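Long-range contact in peptidase, M20/M25/M40 family (Staphylococcus aureus, PDB 4EWT), which is a putative manganese-bound amidohydrolase of the M20 peptidase family, probably cleaving the amide bond of N-acylated amino acids: residues 227-241 and 253-266. Numbering follows the deposited sequence.
Sequences LSPFETGVVTIGSFD and VEIEGDVRGLTDAT
The hydroxyl OG1 of T266 donates a proton to OE1 of E231 over 2.7 Å. The bond uses the anti lone pair of OE1, on the side away from OE2. OE2 in turn takes the backbone N-H of S228, which arrives from above the carboxylate plane. The carboxylate thus ties the turn 228-231 to the first residues of helix 264-285. A water bridges T266 OG1 and the backbone N of T232. With chi1 at -61°, T266 OG1 lies beside its backbone N, while T266 CG2 rests 3.5 Å from T232 O.

Strands 233-241 and 253-261 run antiparallel at 176°. V234 and R260 exchange two backbone bonds, as do T236 and D258. A classic beta bulge then shifts the pairing: S239 N donates to E256 O at 3.1 Å, and G238 N gives the same oxygen a weak bond. Beyond it, D241 pairs with E254.

On one face, the side chains of I237 and I255 cross at an angle, with I237 CD1 3.5 Å from I255 CG2. I255 CG1 lies over one face of the F240 ring, 4.1 Å from F240 CD1. Helices 208-226 and 264-285 cover this side. On the other face, V234 CG2 packs alongside R260 CB at 3.9 Å. The arginine then bends at chi2 (-88°), and its NE and NH2 both reach D258 OD2 in a salt bridge whose hydrogen bonds are weak. S239 OG bonds to G244 N of the second subunit, and T236 OG1 to R225 of the third.

F240 also stacks on F240 of the second subunit, where the sheet continues across the interface. This is a beta hairpin in a helix-backed antiparallel sheet, as in the M20-family lid or dimerisation domain.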
loop_
_atom_site.group_PDB
_atom_site.type_symbol
_atom_site.label_atom_id
_atom_site.label_comp_id
_atom_site.label_asym_id
_atom_site.label_seq_id
_atom_site.Cartn_x
_atom_site.Cartn_y
_atom_site.Cartn_z
ATOM N N LEU A 227 -7.222 -16.160 3.841
ATOM C CA LEU A 227 -7.067 -17.469 4.450
ATOM C C LEU A 227 -7.530 -17.418 5.890
ATOM O O LEU A 227 -7.392 -16.398 6.564
ATOM C CB LEU A 227 -5.605 -17.946 4.414
ATOM C CG LEU A 227 -4.948 -18.146 3.054
ATOM C CD1 LEU A 227 -3.514 -18.650 3.251
ATOM C CD2 LEU A 227 -5.767 -19.119 2.188
ATOM N N SER A 228 -8.103 -18.520 6.353
ATOM C CA SER A 228 -8.374 -18.675 7.762
ATOM C C SER A 228 -7.070 -18.633 8.557
ATOM O O SER A 228 -6.039 -19.129 8.107
ATOM C CB SER A 228 -9.056 -20.005 8.026
ATOM O OG SER A 228 -9.075 -20.255 9.414
ATOM N N PRO A 229 -7.123 -18.066 9.769
ATOM C CA PRO A 229 -5.952 -18.124 10.658
ATOM C C PRO A 229 -5.480 -19.556 10.946
ATOM O O PRO A 229 -4.306 -19.764 11.263
ATOM C CB PRO A 229 -6.441 -17.449 11.947
ATOM C CG PRO A 229 -7.901 -17.167 11.743
ATOM C CD PRO A 229 -8.184 -17.188 10.286
ATOM N N PHE A 230 -6.382 -20.524 10.850
ATOM C CA PHE A 230 -6.031 -21.933 11.044
ATOM C C PHE A 230 -5.558 -22.658 9.800
ATOM O O PHE A 230 -5.180 -23.825 9.858
ATOM C CB PHE A 230 -7.185 -22.686 11.728
ATOM C CG PHE A 230 -7.345 -22.312 13.162
ATOM C CD1 PHE A 230 -6.772 -23.089 14.154
ATOM C CD2 PHE A 230 -8.013 -21.136 13.514
ATOM C CE1 PHE A 230 -6.900 -22.719 15.509
ATOM C CE2 PHE A 230 -8.132 -20.746 14.841
ATOM C CZ PHE A 230 -7.575 -21.545 15.844
ATOM N N GLU A 231 -5.560 -21.973 8.668
ATOM C CA GLU A 231 -4.919 -22.508 7.479
ATOM C C GLU A 231 -3.437 -22.139 7.474
ATOM O O GLU A 231 -3.000 -21.226 8.185
ATOM C CB GLU A 231 -5.585 -21.974 6.202
ATOM C CG GLU A 231 -6.984 -22.487 5.945
ATOM C CD GLU A 231 -7.604 -21.790 4.733
ATOM O OE1 GLU A 231 -7.254 -22.179 3.599
ATOM O OE2 GLU A 231 -8.425 -20.852 4.911
ATOM N N THR A 232 -2.680 -22.853 6.648
ATOM C CA THR A 232 -1.244 -22.652 6.508
ATOM C C THR A 232 -0.954 -22.361 5.038
ATOM O O THR A 232 -1.076 -23.240 4.179
ATOM C CB THR A 232 -0.536 -23.887 7.026
ATOM O OG1 THR A 232 -0.884 -24.033 8.404
ATOM C CG2 THR A 232 0.984 -23.809 6.879
ATOM N N GLY A 233 -0.624 -21.101 4.760
ATOM C CA GLY A 233 -0.386 -20.626 3.405
ATOM C C GLY A 233 0.776 -19.647 3.362
ATOM O O GLY A 233 1.048 -18.957 4.355
ATOM N N VAL A 234 1.470 -19.603 2.222
ATOM C CA VAL A 234 2.595 -18.687 2.035
ATOM C C VAL A 234 2.527 -18.171 0.614
ATOM O O VAL A 234 2.332 -18.957 -0.322
ATOM C CB VAL A 234 3.995 -19.366 2.168
ATOM C CG1 VAL A 234 5.120 -18.300 2.318
ATOM C CG2 VAL A 234 4.046 -20.319 3.303
ATOM N N VAL A 235 2.686 -16.859 0.464
ATOM C CA VAL A 235 2.790 -16.237 -0.846
ATOM C C VAL A 235 4.011 -15.355 -0.805
ATOM O O VAL A 235 4.042 -14.330 -0.082
ATOM C CB VAL A 235 1.503 -15.438 -1.225
ATOM C CG1 VAL A 235 1.652 -14.815 -2.593
ATOM C CG2 VAL A 235 0.272 -16.362 -1.214
ATOM N N THR A 236 5.044 -15.792 -1.524
ATOM C CA THR A 236 6.315 -15.058 -1.610
ATOM C C THR A 236 6.561 -14.539 -3.032
ATOM O O THR A 236 6.434 -15.303 -4.004
ATOM C CB THR A 236 7.502 -15.937 -1.170
ATOM O OG1 THR A 236 7.490 -16.064 0.252
ATOM C CG2 THR A 236 8.843 -15.300 -1.569
ATOM N N ILE A 237 6.888 -13.249 -3.159
ATOM C CA ILE A 237 7.402 -12.716 -4.417
ATOM C C ILE A 237 8.907 -12.706 -4.279
ATOM O O ILE A 237 9.458 -11.838 -3.612
ATOM C CB ILE A 237 6.928 -11.280 -4.750
ATOM C CG1 ILE A 237 5.408 -11.203 -4.879
ATOM C CG2 ILE A 237 7.580 -10.794 -6.056
ATOM C CD1 ILE A 237 4.820 -12.144 -5.955
ATOM N N GLY A 238 9.566 -13.683 -4.904
ATOM C CA GLY A 238 11.005 -13.788 -4.853
ATOM C C GLY A 238 11.733 -13.010 -5.933
ATOM O O GLY A 238 12.938 -12.773 -5.823
ATOM N N SER A 239 11.013 -12.596 -6.973
ATOM C CA SER A 239 11.648 -11.872 -8.077
ATOM C C SER A 239 10.738 -10.740 -8.551
ATOM O O SER A 239 9.612 -10.978 -8.990
ATOM C CB SER A 239 11.979 -12.832 -9.215
ATOM O OG SER A 239 12.810 -12.221 -10.165
ATOM N N PHE A 240 11.207 -9.501 -8.386
ATOM C CA PHE A 240 10.510 -8.341 -8.927
ATOM C C PHE A 240 11.521 -7.756 -9.916
ATOM O O PHE A 240 12.423 -7.005 -9.529
ATOM C CB PHE A 240 10.166 -7.372 -7.782
ATOM C CG PHE A 240 9.279 -6.183 -8.181
ATOM C CD1 PHE A 240 8.085 -5.956 -7.530
ATOM C CD2 PHE A 240 9.679 -5.269 -9.145
ATOM C CE1 PHE A 240 7.270 -4.856 -7.862
ATOM C CE2 PHE A 240 8.869 -4.171 -9.499
ATOM C CZ PHE A 240 7.671 -3.966 -8.853
ATOM N N ASP A 241 11.423 -8.163 -11.180
ATOM C CA ASP A 241 12.399 -7.717 -12.163
ATOM C C ASP A 241 11.930 -6.432 -12.813
ATOM O O ASP A 241 11.170 -6.457 -13.761
ATOM C CB ASP A 241 12.716 -8.817 -13.181
ATOM C CG ASP A 241 13.849 -8.444 -14.123
ATOM O OD1 ASP A 241 14.638 -7.509 -13.826
ATOM O OD2 ASP A 241 13.957 -9.097 -15.182
ATOM N N VAL A 253 7.226 -4.757 -15.864
ATOM C CA VAL A 253 7.931 -5.476 -14.807
ATOM C C VAL A 253 7.565 -6.970 -14.850
ATOM O O VAL A 253 6.449 -7.351 -15.217
ATOM C CB VAL A 253 7.774 -4.860 -13.361
ATOM C CG1 VAL A 253 8.105 -3.350 -13.332
ATOM C CG2 VAL A 253 6.418 -5.095 -12.788
ATOM N N GLU A 254 8.501 -7.834 -14.545
ATOM C CA GLU A 254 8.231 -9.243 -14.408
ATOM C C GLU A 254 8.344 -9.679 -12.992
ATOM O O GLU A 254 9.334 -9.523 -12.374
ATOM C CB GLU A 254 9.157 -10.122 -15.211
ATOM C CG GLU A 254 9.278 -9.779 -16.591
ATOM C CD GLU A 254 8.327 -10.464 -17.471
ATOM O OE1 GLU A 254 7.519 -11.268 -17.014
ATOM O OE2 GLU A 254 8.383 -10.156 -18.648
ATOM N N ILE A 255 7.276 -10.244 -12.516
ATOM C CA ILE A 255 7.199 -10.722 -11.156
ATOM C C ILE A 255 7.162 -12.245 -11.156
ATOM O O ILE A 255 6.442 -12.853 -11.940
ATOM C CB ILE A 255 5.975 -10.132 -10.426
ATOM C CG1 ILE A 255 6.269 -8.682 -9.995
ATOM C CG2 ILE A 255 5.563 -11.020 -9.239
ATOM C CD1 ILE A 255 5.001 -7.814 -9.894
ATOM N N GLU A 256 7.965 -12.855 -10.290
ATOM C CA GLU A 256 7.891 -14.288 -10.102
ATOM C C GLU A 256 7.681 -14.602 -8.634
ATOM O O GLU A 256 8.315 -14.001 -7.750
ATOM C CB GLU A 256 9.141 -14.981 -10.634
ATOM C CG GLU A 256 9.294 -14.912 -12.148
ATOM C CD GLU A 256 10.532 -15.635 -12.642
ATOM O OE1 GLU A 256 11.375 -16.002 -11.797
ATOM O OE2 GLU A 256 10.672 -15.837 -13.872
ATOM N N GLY A 257 6.785 -15.549 -8.374
ATOM C CA GLY A 257 6.507 -15.945 -6.998
ATOM C C GLY A 257 6.243 -17.420 -6.777
ATOM O O GLY A 257 6.115 -18.213 -7.724
ATOM N N ASP A 258 6.184 -17.791 -5.509
ATOM C CA ASP A 258 5.794 -19.136 -5.158
ATOM C C ASP A 258 4.869 -19.169 -3.961
ATOM O O ASP A 258 4.806 -18.235 -3.156
ATOM C CB ASP A 258 6.995 -20.076 -5.018
ATOM C CG ASP A 258 7.591 -20.063 -3.650
ATOM O OD1 ASP A 258 8.186 -19.027 -3.285
ATOM O OD2 ASP A 258 7.475 -21.097 -2.938
ATOM N N VAL A 259 4.150 -20.274 -3.896
ATOM C CA VAL A 259 2.957 -20.434 -3.108
ATOM C C VAL A 259 3.071 -21.774 -2.406
ATOM O O VAL A 259 3.472 -22.772 -3.020
ATOM C CB VAL A 259 1.710 -20.435 -4.036
ATOM C CG1 VAL A 259 0.521 -21.091 -3.362
ATOM C CG2 VAL A 259 1.370 -18.992 -4.522
ATOM N N ARG A 260 2.770 -21.781 -1.111
ATOM C CA ARG A 260 2.608 -23.022 -0.370
ATOM C C ARG A 260 1.248 -23.015 0.297
ATOM O O ARG A 260 0.810 -21.991 0.830
ATOM C CB ARG A 260 3.649 -23.187 0.735
ATOM C CG ARG A 260 5.050 -22.800 0.394
ATOM C CD ARG A 260 5.860 -23.912 -0.225
ATOM N NE ARG A 260 7.067 -23.301 -0.765
ATOM C CZ ARG A 260 8.190 -23.937 -1.064
ATOM N NH1 ARG A 260 8.297 -25.247 -0.875
ATOM N NH2 ARG A 260 9.214 -23.243 -1.543
ATOM N N GLY A 261 0.600 -24.177 0.289
ATOM C CA GLY A 261 -0.640 -24.377 1.040
ATOM C C GLY A 261 -0.567 -25.759 1.650
ATOM O O GLY A 261 -0.200 -26.712 0.966
ATOM N N LEU A 262 -0.918 -25.874 2.926
ATOM C CA LEU A 262 -0.839 -27.163 3.603
ATOM C C LEU A 262 -1.967 -28.124 3.167
ATOM O O LEU A 262 -1.814 -29.347 3.248
ATOM C CB LEU A 262 -0.810 -26.974 5.135
ATOM C CG LEU A 262 -0.789 -28.229 6.024
ATOM C CD1 LEU A 262 0.475 -29.063 5.772
ATOM C CD2 LEU A 262 -0.931 -27.847 7.504
ATOM N N THR A 263 -3.087 -27.587 2.697
ATOM C CA THR A 263 -4.128 -28.445 2.123
ATOM C C THR A 263 -4.361 -28.049 0.660
ATOM O O THR A 263 -3.953 -26.963 0.245
ATOM C CB THR A 263 -5.450 -28.364 2.907
ATOM O OG1 THR A 263 -6.096 -27.121 2.627
ATOM C CG2 THR A 263 -5.223 -28.488 4.427
ATOM N N ASP A 264 -5.007 -28.922 -0.106
ATOM C CA ASP A 264 -5.448 -28.600 -1.460
ATOM C C ASP A 264 -6.439 -27.437 -1.504
ATOM O O ASP A 264 -6.382 -26.621 -2.417
ATOM C CB ASP A 264 -6.120 -29.810 -2.110
ATOM C CG ASP A 264 -5.194 -30.997 -2.236
ATOM O OD1 ASP A 264 -3.943 -30.815 -2.208
ATOM O OD2 ASP A 264 -5.733 -32.115 -2.371
ATOM N N ALA A 265 -7.362 -27.380 -0.542
ATOM C CA ALA A 265 -8.325 -26.273 -0.483
ATOM C C ALA A 265 -7.597 -24.924 -0.301
ATOM O O ALA A 265 -7.944 -23.934 -0.944
ATOM C CB ALA A 265 -9.342 -26.492 0.604
ATOM N N THR A 266 -6.585 -24.904 0.559
ATOM C CA THR A 266 -5.762 -23.706 0.777
ATOM C C THR A 266 -5.026 -23.294 -0.509
ATOM O O THR A 266 -5.005 -22.115 -0.859
ATOM C CB THR A 266 -4.765 -23.907 1.935
ATOM O OG1 THR A 266 -5.505 -24.152 3.136
ATOM C CG2 THR A 266 -3.873 -22.625 2.164
HETATM O O HOH W 1 -9.217 -22.273 1.715
HETATM O O HOH W 2 -3.909 -24.897 5.161
HETATM O O HOH W 3 11.211 -11.794 -12.227
HETATM O O HOH W 4 14.236 -14.529 -11.857
#